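Local atomic coordinates of maltose/maltodextrin-binding protein (Thermus thermophilus, PDB entry 2GH9), a protein that binds maltotriose and probably serves as the periplasmic solute-binding component of an ABC transporter for maltodextrins. Residues N207-P210 and E211-Y215. Residues are numbered along the deposited sequence; the frame is centred on the assembly and turned at random.
Sequences NLVP and EGVDY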
ATOM      1  N   ASN A 207      22.606  -7.946 -10.204  1.00 32.47           N
ATOM      2  CA  ASN A 207      23.165  -6.585 -10.249  1.00 32.40           C
ATOM      3  C   ASN A 207      22.156  -5.549 -10.773  1.00 32.48           C
ATOM      4  O   ASN A 207      22.462  -4.758 -11.685  1.00 32.80           O
ATOM      5  CB  ASN A 207      24.478  -6.555 -11.058  1.00 32.80           C
ATOM      6  CG  ASN A 207      25.243  -5.241 -10.884  1.00 32.76           C
ATOM      7  OD1 ASN A 207      25.378  -4.718  -9.766  1.00 31.44           O
ATOM      8  ND2 ASN A 207      25.731  -4.697 -11.991  1.00 32.01           N
ATOM      9  N   LEU A 208      20.947  -5.566 -10.195  1.00 31.85           N
ATOM     10  CA  LEU A 208      19.874  -4.681 -10.643  1.00 31.97           C
ATOM     11  C   LEU A 208      19.641  -3.514  -9.678  1.00 31.34           C
ATOM     12  O   LEU A 208      19.434  -2.366 -10.115  1.00 31.28           O
ATOM     13  CB  LEU A 208      18.571  -5.475 -10.868  1.00 31.78           C
ATOM     14  CG  LEU A 208      18.540  -6.427 -12.071  1.00 33.13           C
ATOM     15  CD1 LEU A 208      17.165  -7.067 -12.246  1.00 33.28           C
ATOM     16  CD2 LEU A 208      18.926  -5.695 -13.339  1.00 32.98           C
ATOM     17  N   VAL A 209      19.704  -3.807  -8.378  1.00 31.40           N
ATOM     18  CA  VAL A 209      19.370  -2.844  -7.343  1.00 31.58           C
ATOM     19  C   VAL A 209      20.554  -2.652  -6.398  1.00 31.85           C
ATOM     20  O   VAL A 209      20.744  -3.430  -5.484  1.00 31.65           O
ATOM     21  CB  VAL A 209      18.110  -3.287  -6.551  1.00 31.23           C
ATOM     22  CG1 VAL A 209      17.640  -2.148  -5.655  1.00 30.69           C
ATOM     23  CG2 VAL A 209      16.979  -3.730  -7.538  1.00 29.57           C
ATOM     24  N   PRO A 210      21.367  -1.612  -6.637  1.00 33.03           N
ATOM     25  CA  PRO A 210      22.530  -1.385  -5.768  1.00 33.62           C
ATOM     26  C   PRO A 210      22.199  -0.859  -4.369  1.00 34.50           C
ATOM     27  O   PRO A 210      21.038  -0.604  -4.029  1.00 34.91           O
ATOM     28  CB  PRO A 210      23.361  -0.356  -6.546  1.00 33.65           C
ATOM     29  CG  PRO A 210      22.379   0.345  -7.447  1.00 33.48           C
ATOM     30  CD  PRO A 210      21.287  -0.642  -7.748  1.00 32.47           C
ATOM     31  N   GLU A 211      23.250  -0.706  -3.570  1.00 35.40           N
ATOM     32  CA  GLU A 211      23.161  -0.093  -2.258  1.00 34.98           C
ATOM     33  C   GLU A 211      22.526   1.311  -2.338  1.00 34.67           C
ATOM     34  O   GLU A 211      22.622   2.024  -3.349  1.00 35.33           O
ATOM     35  CB  GLU A 211      24.566  -0.050  -1.631  1.00 35.51           C
ATOM     36  CG  GLU A 211      24.704   0.853  -0.421  1.00 37.41           C
ATOM     37  CD  GLU A 211      23.929   0.377   0.788  1.00 41.62           C
ATOM     38  OE1 GLU A 211      23.948  -0.842   1.065  1.00 44.17           O
ATOM     39  OE2 GLU A 211      23.339   1.239   1.493  1.00 45.25           O
ATOM     40  N   GLY A 212      21.820   1.675  -1.276  1.00 34.49           N
ATOM     41  CA  GLY A 212      21.262   3.011  -1.151  1.00 33.95           C
ATOM     42  C   GLY A 212      19.873   3.200  -1.722  1.00 33.33           C
ATOM     43  O   GLY A 212      19.237   4.217  -1.459  1.00 33.68           O
ATOM     44  N   VAL A 213      19.374   2.231  -2.489  1.00 32.74           N
ATOM     45  CA  VAL A 213      18.105   2.440  -3.194  1.00 31.89           C
ATOM     46  C   VAL A 213      16.902   2.256  -2.258  1.00 31.10           C
ATOM     47  O   VAL A 213      16.560   1.139  -1.854  1.00 30.81           O
ATOM     48  CB  VAL A 213      17.976   1.553  -4.442  1.00 32.01           C
ATOM     49  CG1 VAL A 213      16.759   1.980  -5.275  1.00 31.41           C
ATOM     50  CG2 VAL A 213      19.249   1.655  -5.287  1.00 33.29           C
ATOM     51  N   ASP A 214      16.266   3.380  -1.937  1.00 29.91           N
ATOM     52  CA  ASP A 214      15.065   3.400  -1.126  1.00 28.85           C
ATOM     53  C   ASP A 214      13.896   3.920  -1.973  1.00 27.66           C
ATOM     54  O   ASP A 214      14.033   4.124  -3.176  1.00 27.63           O
ATOM     55  CB  ASP A 214      15.293   4.233   0.150  1.00 29.12           C
ATOM     56  CG  ASP A 214      15.697   5.656  -0.127  1.00 29.92           C
ATOM     57  OD1 ASP A 214      15.647   6.109  -1.294  1.00 29.35           O
ATOM     58  OD2 ASP A 214      16.107   6.331   0.853  1.00 33.30           O
ATOM     59  N   TYR A 215      12.743   4.136  -1.355  1.00 26.92           N
ATOM     60  CA  TYR A 215      11.582   4.601  -2.099  1.00 26.25           C
ATOM     61  C   TYR A 215      11.911   5.798  -2.989  1.00 25.85           C
ATOM     62  O   TYR A 215      11.598   5.796  -4.166  1.00 25.19           O
ATOM     63  CB  TYR A 215      10.410   4.964  -1.165  1.00 25.77           C
ATOM     64  CG  TYR A 215       9.196   5.237  -1.992  1.00 25.71           C
ATOM     65  CD1 TYR A 215       8.374   4.197  -2.420  1.00 26.02           C
ATOM     66  CD2 TYR A 215       8.938   6.514  -2.463  1.00 25.56           C
ATOM     67  CE1 TYR A 215       7.282   4.452  -3.259  1.00 24.77           C
ATOM     68  CE2 TYR A 215       7.869   6.771  -3.279  1.00 25.81           C
ATOM     69  CZ  TYR A 215       7.042   5.736  -3.677  1.00 24.93           C
ATOM     70  OH  TYR A 215       5.999   6.022  -4.505  1.00 25.24           O
TER
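Val213 folds back over Val209 and Pro210 at a type II beta turn running from Pro210 to Val213, in the loop between helices 189-204 and 215-224. The evidence for close packing centres on one methyl, Val213 CG2, which lies only 3.1 Å from Pro210 O and 3.9 Å from Pro210 CD. It thus meets both the carbonyl oxygen and the CG and CD methylenes of the proline ring. Val213 CG1 takes the position opposite the backbone N (chi1 -170°), which puts CG2 beside that N and turned to the proline. The second apolar meeting is Val209 CG1 with Val213 CB, 3.9 Å apart, where the two valines cross at about a right angle. Both valines are buried, and Val209 also rests on Phe149, Tyr151 and Ile153.

The outer bend is different. Glu211 directs its CB away from Val209 and Pro210, and its chain, bent at chi2 (67°), ends on the exposed side. Gly212 follows with positive phi (89°), the backbone setting of the third residue in this turn type.

No hydrogen bond joins the two halves: Pro210 O and Val213 N stand 3.6 Å apart, a wide spacing for the usual closing bond. Instead Arg203, from the end of the preceding helix, gives its NE to Val209 O and a weak bond from NH2 to Pro210 O. Farther on, Asp214 N-caps helix 215-224 through OD1 to Val217 N, and the turn leads into a helix whose first residue, Tyr215, touches a bound glucose unit. The chemistry implies a bend held by apolar contact on its inner side and by Arg203, bonded to Val209 O and weakly to Pro210 O, with the exposed apex at Glu211 and Gly212 facing solvent.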